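PDB 6C46: dTDP-4-dehydrorhamnose 3,5-epimerase from Elizabethkingia anophelis NUHP1, which probably catalyses the epimerization of a dTDP-linked 4-keto-6-deoxy sugar at C3' and C5', a step on the pathway to dTDP-L-rhamnose. Local coordinates for residues A[38-41]-A[42-46]; A[108-112]-A[113-117]; A[145-148]-A[149-152]. One frame throughout, in Å; residues are numbered along the deposited sequence. Where two conformers were deposited one is given.

How the contacts relate
All three contacts are local, made where the chain leaves or enters a strand, and each manages that passage differently. Contact 1, partly buried, turns strand 32-39 into helix 40-47 and holds a calcium ion between two carboxylates, beside the second subunit. Contact 2, also partly buried, takes the chain from strand 106-112 toward strand 118-121; it combines an asparagine-centred hydrogen-bond network with leucine and methionine packing. Contact 3 is a surface turn leading into strand 151-153, closed by serine and backbone bonds and a water bridge. Contacts 2 and 3 reach the same five-stranded sheet, on opposite sides of the chain's centre; their centres are about 27 Å apart.

Contact 1. Residues A[38-41]-A[42-46]; sequences YNEK and KFEEL. With CA (calcium ion), chain F.
The rings of Tyr-38 and Phe-43 meet obliquely, their planes 54° apart, so the pair is neither a parallel stack nor a T-shaped one. Tyr-38 brings CE1 to within 3.7 Å of Phe-43 CB, while its hydroxyl lies near the CD2 side of the phenylalanine. The other flat pair, the carboxylates of Glu-40 and Glu-44, is turned by 67° and shares a calcium ion. Glu-40 gives one oxygen, OE2, 2.3 Å from calcium; Glu-44 chelates with both, OE2 at 2.4 Å, and three waters complete the six ligand atoms observed. Both acids extend beyond CG, but Glu-40 starts with CG trans to its backbone N (chi1 175°) and Glu-44 with CG beside its own. These starts bring the carboxylates together one helical turn apart, where the ion probably offsets their mutual repulsion.

Asn-39 is the N-cap: its OD1 accepts from Lys-42 N at 3.0 Å, with the donor above the amide carbonyl plane. The aliphatic part of Lys-42 crosses the asparagine side chain at about a right angle. Behind the cap, Phe-43 N bonds to Asn-39 O and Glu-44 N to Glu-40 O, the first i to i+4 bonds of the helix.

Outside the turn, Glu-40 OE1 bonds to His-52 NE2 of the second subunit, the Tyr-38 hydroxyl bonds to Gly-51 O, and Gly-51 N to Glu-44 OE2. Strand 32-39 passes directly into helix 40-47, with Phe-43 packed on strand 10-13 and Tyr-38 and Asn-39 pairing antiparallel with a strand of the second subunit.

Contact 2. Residues A[108-112]-A[113-117]; sequences GMELS and AENKL
Ser-112 and Asn-115 exchange side-chain-to-backbone bonds in the manner of a capping box, round a single helix-like turn, and an Asx turn follows, where the chain leaves strand 106-112 of this cupin-family protein. Followed outward, the asparagine begins at CB, which lies 3.4 Å from Ser-112 OG. CG lies 3.2 Å from the same OG and sits between the backbone N and the carbonyl carbon (chi1 71°), a crowded position that turns the amide back over the end of the strand. At its tip OD1 accepts two backbone N-H groups from opposite faces of the amide: Ser-112 N at 3.1 Å and Leu-117 N at 3.0 Å, the latter forming the Asx turn. ND2 donates to Glu-110 O, which lies nearly in the amide plane although the nitrogen stands well above the plane of that carbonyl. Bonds at both ends of the amide should fix its rotation.

Ser-112 OG accepts from Asn-115 N at 2.7 Å, and the serine carbonyl oxygen accepts from Lys-116 N. Glu-110 turns its carboxylate to Arg-88 in a salt bridge, while the backbone of Leu-111 bonds to Val-89 on strand 88-95.

Beyond the turn, Leu-117 folds back against the strand it has left, beside Ile-21 on strand 20-23. Its CB approaches Leu-111 CD2, and its CD1 touches the methyl CE of Met-109 at 3.7 Å.

Contact 3. Residues A[145-148]-A[149-152]; sequences FYNK and ESEG
The carbonyl oxygen of Asn-147 is gripped twice by Ser-150, through OG at 2.7 Å and through the backbone N at 3.2 Å. The hydroxyl comes in tilted moderately (21°) from the carbonyl plane, whereas the N-H approaches from well above it. With chi1 at 76° OG lies between its own backbone N and carbonyl carbon, and from there it meets Asn-147 O. OD1 of Asn-147 adds a weak bond to the same N-H. Glu-151 N donates to Lys-148 O at 3.1 Å, nearly straight, though the nitrogen stands well above that carbonyl's plane.

Glu-151 also reaches across to Tyr-146. Its carboxylate plane is turned 81° from the ring, and OE2 approaches CE1 obliquely at 3.4 Å. Water 5, in the ring plane at the edge, lies 2.6 Å from Tyr-146 OH and donates to Glu-151 OE2. Over one ring face stands the backbone N of Lys-148, offset toward the rim.

The side-chain amide of Gln-72 bonds to Phe-145 O and Asn-147 N, and the backbone of Ser-150 to that of Lys-73. Two overlapping type I beta turns, 147-150 and 148-151, follow directly on Tyr-146, predicted to stack on the substrate's thymidine ring. Its side chain is about 7 Å from that of Tyr-140, the predicted proton donor, and Glu-151's about 7 Å from that of His-70, the predicted acceptor, so the loop probably borders the cupin active site.

Contact 1. Residues A[38-41]-A[42-46]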
loop_
_atom_site.group_PDB
_atom_site.type_symbol
_atom_site.label_atom_id
_atom_site.label_comp_id
_atom_site.label_asym_id
_atom_site.label_seq_id
_atom_site.Cartn_x
_atom_site.Cartn_y
_atom_site.Cartn_z
ATOM N N TYR A 38 6.918 -0.450 -4.906
ATOM C CA TYR A 38 7.658 0.717 -4.446
ATOM C C TYR A 38 8.872 0.229 -3.681
ATOM O O TYR A 38 8.820 -0.803 -3.007
ATOM C CB TYR A 38 6.798 1.629 -3.541
ATOM C CG TYR A 38 7.602 2.786 -2.983
ATOM C CD1 TYR A 38 8.004 3.831 -3.809
ATOM C CD2 TYR A 38 7.997 2.807 -1.646
ATOM C CE1 TYR A 38 8.755 4.879 -3.323
ATOM C CE2 TYR A 38 8.766 3.870 -1.142
ATOM C CZ TYR A 38 9.130 4.899 -2.001
ATOM O OH TYR A 38 9.886 5.964 -1.559
ATOM N N ASN A 39 9.955 0.998 -3.767
ATOM C CA ASN A 39 11.191 0.653 -3.071
ATOM C C ASN A 39 11.843 1.969 -2.661
ATOM O O ASN A 39 12.207 2.760 -3.523
ATOM C CB ASN A 39 12.112 -0.193 -3.979
ATOM C CG ASN A 39 13.437 -0.541 -3.314
ATOM O OD1 ASN A 39 14.112 0.343 -2.788
ATOM N ND2 ASN A 39 13.824 -1.840 -3.335
ATOM N N GLU A 40 11.977 2.205 -1.360
ATOM C CA GLU A 40 12.448 3.502 -0.888
ATOM C C GLU A 40 13.880 3.784 -1.339
ATOM O O GLU A 40 14.204 4.912 -1.719
ATOM C CB GLU A 40 12.335 3.555 0.638
ATOM C CG GLU A 40 12.930 4.841 1.220
ATOM C CD GLU A 40 12.682 4.959 2.713
ATOM O OE1 GLU A 40 11.647 4.428 3.201
ATOM O OE2 GLU A 40 13.483 5.636 3.384
ATOM N N LYS A 41 14.753 2.776 -1.266
ATOM C CA LYS A 41 16.150 2.963 -1.625
ATOM C C LYS A 41 16.277 3.354 -3.086
ATOM O O LYS A 41 16.997 4.303 -3.429
ATOM C CB LYS A 41 16.939 1.686 -1.339
ATOM C CG LYS A 41 18.411 1.761 -1.698
ATOM C CD LYS A 41 19.148 0.445 -1.392
ATOM C CE LYS A 41 19.226 0.197 0.117
ATOM N NZ LYS A 41 19.895 -1.096 0.495
ATOM N N LYS A 42 15.552 2.653 -3.960
ATOM C CA LYS A 42 15.632 2.969 -5.385
ATOM C C LYS A 42 15.103 4.355 -5.661
ATOM O O LYS A 42 15.689 5.110 -6.450
ATOM C CB LYS A 42 14.851 1.937 -6.198
ATOM C CG LYS A 42 15.504 0.533 -6.148
ATOM C CD LYS A 42 14.666 -0.530 -6.860
ATOM C CE LYS A 42 15.394 -1.893 -6.846
ATOM N NZ LYS A 42 14.482 -2.877 -7.445
ATOM N N PHE A 43 13.982 4.699 -5.030
ATOM C CA PHE A 43 13.383 5.998 -5.254
ATOM C C PHE A 43 14.318 7.107 -4.799
ATOM O O PHE A 43 14.521 8.098 -5.518
ATOM C CB PHE A 43 12.050 6.077 -4.519
ATOM C CG PHE A 43 11.362 7.386 -4.686
ATOM C CD1 PHE A 43 10.596 7.636 -5.806
ATOM C CD2 PHE A 43 11.475 8.366 -3.704
ATOM C CE1 PHE A 43 9.938 8.853 -5.961
ATOM C CE2 PHE A 43 10.831 9.584 -3.841
ATOM C CZ PHE A 43 10.055 9.829 -4.969
ATOM N N GLU A 44 14.894 6.963 -3.600
ATOM C CA GLU A 44 15.793 8.004 -3.090
ATOM C C GLU A 44 17.064 8.105 -3.934
ATOM O O GLU A 44 17.556 9.212 -4.181
ATOM C CB GLU A 44 16.119 7.732 -1.615
ATOM C CG GLU A 44 14.873 7.944 -0.759
ATOM C CD GLU A 44 15.096 7.689 0.737
ATOM O OE1 GLU A 44 16.089 7.036 1.135
ATOM O OE2 GLU A 44 14.274 8.196 1.508
ATOM N N GLU A 45 17.596 6.962 -4.397
ATOM C CA GLU A 45 18.758 6.977 -5.291
ATOM C C GLU A 45 18.463 7.766 -6.564
ATOM O O GLU A 45 19.313 8.513 -7.058
ATOM C CB GLU A 45 19.184 5.545 -5.651
ATOM C CG GLU A 45 19.910 4.779 -4.539
ATOM C CD GLU A 45 20.133 3.277 -4.811
ATOM O OE1 GLU A 45 19.386 2.636 -5.605
ATOM O OE2 GLU A 45 21.074 2.731 -4.198
ATOM N N LEU A 46 17.267 7.601 -7.118
ATOM C CA LEU A 46 16.945 8.257 -8.385
ATOM C C LEU A 46 16.634 9.734 -8.213
ATOM O O LEU A 46 16.887 10.526 -9.126
ATOM C CB LEU A 46 15.746 7.568 -9.045
ATOM C CG LEU A 46 16.037 6.234 -9.745
ATOM C CD1 LEU A 46 14.708 5.521 -10.011
ATOM C CD2 LEU A 46 16.781 6.495 -11.068
HETATM CA CA CA F . 15.166 7.179 3.510
HETATM O O HOH W 1 17.231 8.356 3.779
HETATM O O HOH W 2 16.614 5.291 3.755
HETATM O O HOH W 3 14.101 9.237 4.321
#

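Contact 2. Residues A[108-112]-A[113-117]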
loop_
_atom_site.group_PDB
_atom_site.type_symbol
_atom_site.label_atom_id
_atom_site.label_comp_id
_atom_site.label_asym_id
_atom_site.label_seq_id
_atom_site.Cartn_x
_atom_site.Cartn_y
_atom_site.Cartn_z
ATOM N N GLY A 108 -2.490 16.339 -14.990
ATOM C CA GLY A 108 -3.450 15.309 -14.649
ATOM C C GLY A 108 -3.173 14.037 -15.418
ATOM O O GLY A 108 -2.627 14.060 -16.518
ATOM N N MET A 109 -3.609 12.920 -14.843
ATOM C CA MET A 109 -3.406 11.620 -15.466
ATOM C C MET A 109 -4.393 10.621 -14.887
ATOM O O MET A 109 -4.844 10.755 -13.742
ATOM C CB MET A 109 -1.970 11.127 -15.232
ATOM C CG MET A 109 -1.700 10.843 -13.746
ATOM S SD MET A 109 -0.087 10.109 -13.471
ATOM C CE MET A 109 -0.294 8.526 -14.315
ATOM N N GLU A 110 -4.686 9.584 -15.676
ATOM C CA GLU A 110 -5.561 8.513 -15.217
ATOM C C GLU A 110 -4.762 7.490 -14.409
ATOM O O GLU A 110 -3.713 7.009 -14.852
ATOM C CB GLU A 110 -6.260 7.823 -16.402
ATOM C CG GLU A 110 -7.126 6.631 -15.943
ATOM C CD GLU A 110 -8.071 6.092 -17.011
ATOM O OE1 GLU A 110 -8.255 4.855 -17.064
ATOM O OE2 GLU A 110 -8.633 6.891 -17.789
ATOM N N LEU A 111 -5.254 7.167 -13.220
ATOM C CA LEU A 111 -4.740 6.070 -12.410
ATOM C C LEU A 111 -5.823 5.002 -12.350
ATOM O O LEU A 111 -6.993 5.324 -12.115
ATOM C CB LEU A 111 -4.385 6.559 -10.998
ATOM C CG LEU A 111 -3.369 7.702 -10.963
ATOM C CD1 LEU A 111 -3.226 8.266 -9.549
ATOM C CD2 LEU A 111 -2.001 7.233 -11.465
ATOM N N SER A 112 -5.453 3.742 -12.564
ATOM C CA SER A 112 -6.468 2.701 -12.589
ATOM C C SER A 112 -5.902 1.401 -12.017
ATOM O O SER A 112 -4.685 1.197 -11.951
ATOM C CB SER A 112 -6.989 2.477 -14.024
ATOM O OG SER A 112 -6.010 1.843 -14.847
ATOM N N ALA A 113 -6.805 0.515 -11.607
ATOM C CA ALA A 113 -6.362 -0.805 -11.182
ATOM C C ALA A 113 -5.689 -1.511 -12.334
ATOM O O ALA A 113 -4.691 -2.217 -12.151
ATOM C CB ALA A 113 -7.547 -1.629 -10.681
ATOM N N GLU A 114 -6.207 -1.290 -13.541
ATOM C CA GLU A 114 -5.639 -1.923 -14.718
ATOM C C GLU A 114 -4.249 -1.390 -15.016
ATOM O O GLU A 114 -3.342 -2.177 -15.311
ATOM C CB GLU A 114 -6.562 -1.722 -15.921
ATOM C CG GLU A 114 -6.062 -2.389 -17.185
ATOM C CD GLU A 114 -7.088 -2.376 -18.309
ATOM O OE1 GLU A 114 -7.903 -1.427 -18.376
ATOM O OE2 GLU A 114 -7.078 -3.324 -19.127
ATOM N N ASN A 115 -4.038 -0.064 -14.958
ATOM C CA ASN A 115 -2.732 0.397 -15.430
ATOM C C ASN A 115 -1.657 0.346 -14.359
ATOM O O ASN A 115 -0.469 0.468 -14.692
ATOM C CB ASN A 115 -2.811 1.798 -16.108
ATOM C CG ASN A 115 -3.075 2.995 -15.160
ATOM O OD1 ASN A 115 -2.822 2.980 -13.947
ATOM N ND2 ASN A 115 -3.573 4.077 -15.764
ATOM N N LYS A 116 -2.033 0.149 -13.088
ATOM C CA LYS A 116 -1.091 -0.068 -11.990
ATOM C C LYS A 116 -0.124 1.094 -11.793
ATOM O O LYS A 116 0.889 0.958 -11.085
ATOM C CB LYS A 116 -0.299 -1.363 -12.195
ATOM C CG LYS A 116 -1.171 -2.580 -12.440
ATOM C CD LYS A 116 -0.294 -3.839 -12.693
ATOM C CE LYS A 116 -1.124 -5.052 -13.115
ATOM N NZ LYS A 116 -1.839 -4.871 -14.404
ATOM N N LEU A 117 -0.432 2.258 -12.355
ATOM C CA LEU A 117 0.464 3.394 -12.214
ATOM C C LEU A 117 0.387 4.014 -10.819
ATOM O O LEU A 117 -0.647 3.985 -10.146
ATOM C CB LEU A 117 0.122 4.462 -13.263
ATOM C CG LEU A 117 0.342 4.022 -14.726
ATOM C CD1 LEU A 117 -0.094 5.117 -15.758
ATOM C CD2 LEU A 117 1.803 3.648 -14.942
HETATM O O HOH W 4 -3.184 3.044 -10.258
#

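Contact 3. Residues A[145-148]-A[149-152]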
loop_
_atom_site.group_PDB
_atom_site.type_symbol
_atom_site.label_atom_id
_atom_site.label_comp_id
_atom_site.label_asym_id
_atom_site.label_seq_id
_atom_site.Cartn_x
_atom_site.Cartn_y
_atom_site.Cartn_z
ATOM N N PHE A 145 2.680 13.435 8.604
ATOM C CA PHE A 145 1.481 13.068 9.347
ATOM C C PHE A 145 0.380 14.117 9.185
ATOM O O PHE A 145 0.628 15.291 8.877
ATOM C CB PHE A 145 1.838 12.867 10.824
ATOM C CG PHE A 145 2.822 11.741 11.049
ATOM C CD1 PHE A 145 2.413 10.417 10.915
ATOM C CD2 PHE A 145 4.146 12.005 11.365
ATOM C CE1 PHE A 145 3.314 9.360 11.097
ATOM C CE2 PHE A 145 5.064 10.968 11.547
ATOM C CZ PHE A 145 4.636 9.637 11.419
ATOM N N TYR A 146 -0.853 13.656 9.379
ATOM C CA TYR A 146 -2.041 14.504 9.358
ATOM C C TYR A 146 -1.955 15.646 10.367
ATOM O O TYR A 146 -1.576 15.449 11.527
ATOM C CB TYR A 146 -3.277 13.645 9.669
ATOM C CG TYR A 146 -4.552 14.432 9.813
ATOM C CD1 TYR A 146 -5.229 14.890 8.689
ATOM C CD2 TYR A 146 -5.094 14.693 11.064
ATOM C CE1 TYR A 146 -6.428 15.607 8.813
ATOM C CE2 TYR A 146 -6.286 15.402 11.201
ATOM C CZ TYR A 146 -6.945 15.856 10.066
ATOM O OH TYR A 146 -8.120 16.563 10.187
ATOM N N ASN A 147 -2.355 16.849 9.940
ATOM C CA ASN A 147 -2.456 17.980 10.867
ATOM C C ASN A 147 -3.562 18.909 10.375
ATOM O O ASN A 147 -3.376 19.633 9.388
ATOM C CB ASN A 147 -1.115 18.715 10.986
ATOM C CG ASN A 147 -1.180 19.879 11.952
ATOM O OD1 ASN A 147 -1.636 20.977 11.609
ATOM N ND2 ASN A 147 -0.760 19.638 13.179
ATOM N N LYS A 148 -4.694 18.915 11.081
ATOM C CA LYS A 148 -5.872 19.636 10.593
ATOM C C LYS A 148 -5.625 21.133 10.505
ATOM O O LYS A 148 -6.069 21.792 9.553
ATOM C CB LYS A 148 -7.087 19.359 11.485
ATOM C CG LYS A 148 -8.333 20.095 10.991
ATOM C CD LYS A 148 -9.635 19.604 11.609
ATOM C CE LYS A 148 -10.816 19.852 10.654
ATOM N NZ LYS A 148 -10.733 21.160 9.919
ATOM N N GLU A 149 -4.978 21.699 11.518
ATOM C CA GLU A 149 -4.798 23.143 11.550
ATOM C C GLU A 149 -3.982 23.621 10.362
ATOM O O GLU A 149 -4.163 24.754 9.901
ATOM C CB GLU A 149 -4.124 23.554 12.856
ATOM C CG GLU A 149 -3.934 25.047 13.008
ATOM C CD GLU A 149 -3.160 25.415 14.264
ATOM O OE1 GLU A 149 -2.838 24.506 15.067
ATOM O OE2 GLU A 149 -2.872 26.618 14.445
ATOM N N SER A 150 -3.102 22.768 9.838
ATOM C CA SER A 150 -2.217 23.162 8.750
ATOM C C SER A 150 -2.884 23.108 7.373
ATOM O O SER A 150 -2.229 23.441 6.383
ATOM C CB SER A 150 -0.979 22.253 8.724
ATOM O OG SER A 150 -1.304 20.971 8.181
ATOM N N GLU A 151 -4.145 22.692 7.273
ATOM C CA GLU A 151 -4.714 22.403 5.962
ATOM C C GLU A 151 -4.825 23.656 5.101
ATOM O O GLU A 151 -5.179 24.732 5.580
ATOM C CB GLU A 151 -6.076 21.726 6.124
ATOM C CG GLU A 151 -5.909 20.285 6.590
ATOM C CD GLU A 151 -7.242 19.527 6.776
ATOM O OE1 GLU A 151 -8.304 20.168 6.830
ATOM O OE2 GLU A 151 -7.211 18.285 6.878
ATOM N N GLY A 152 -4.474 23.512 3.820
ATOM C CA GLY A 152 -4.702 24.538 2.829
ATOM C C GLY A 152 -5.528 23.945 1.699
ATOM O O GLY A 152 -5.805 22.737 1.680
HETATM O O HOH W 5 -9.235 17.467 8.017
#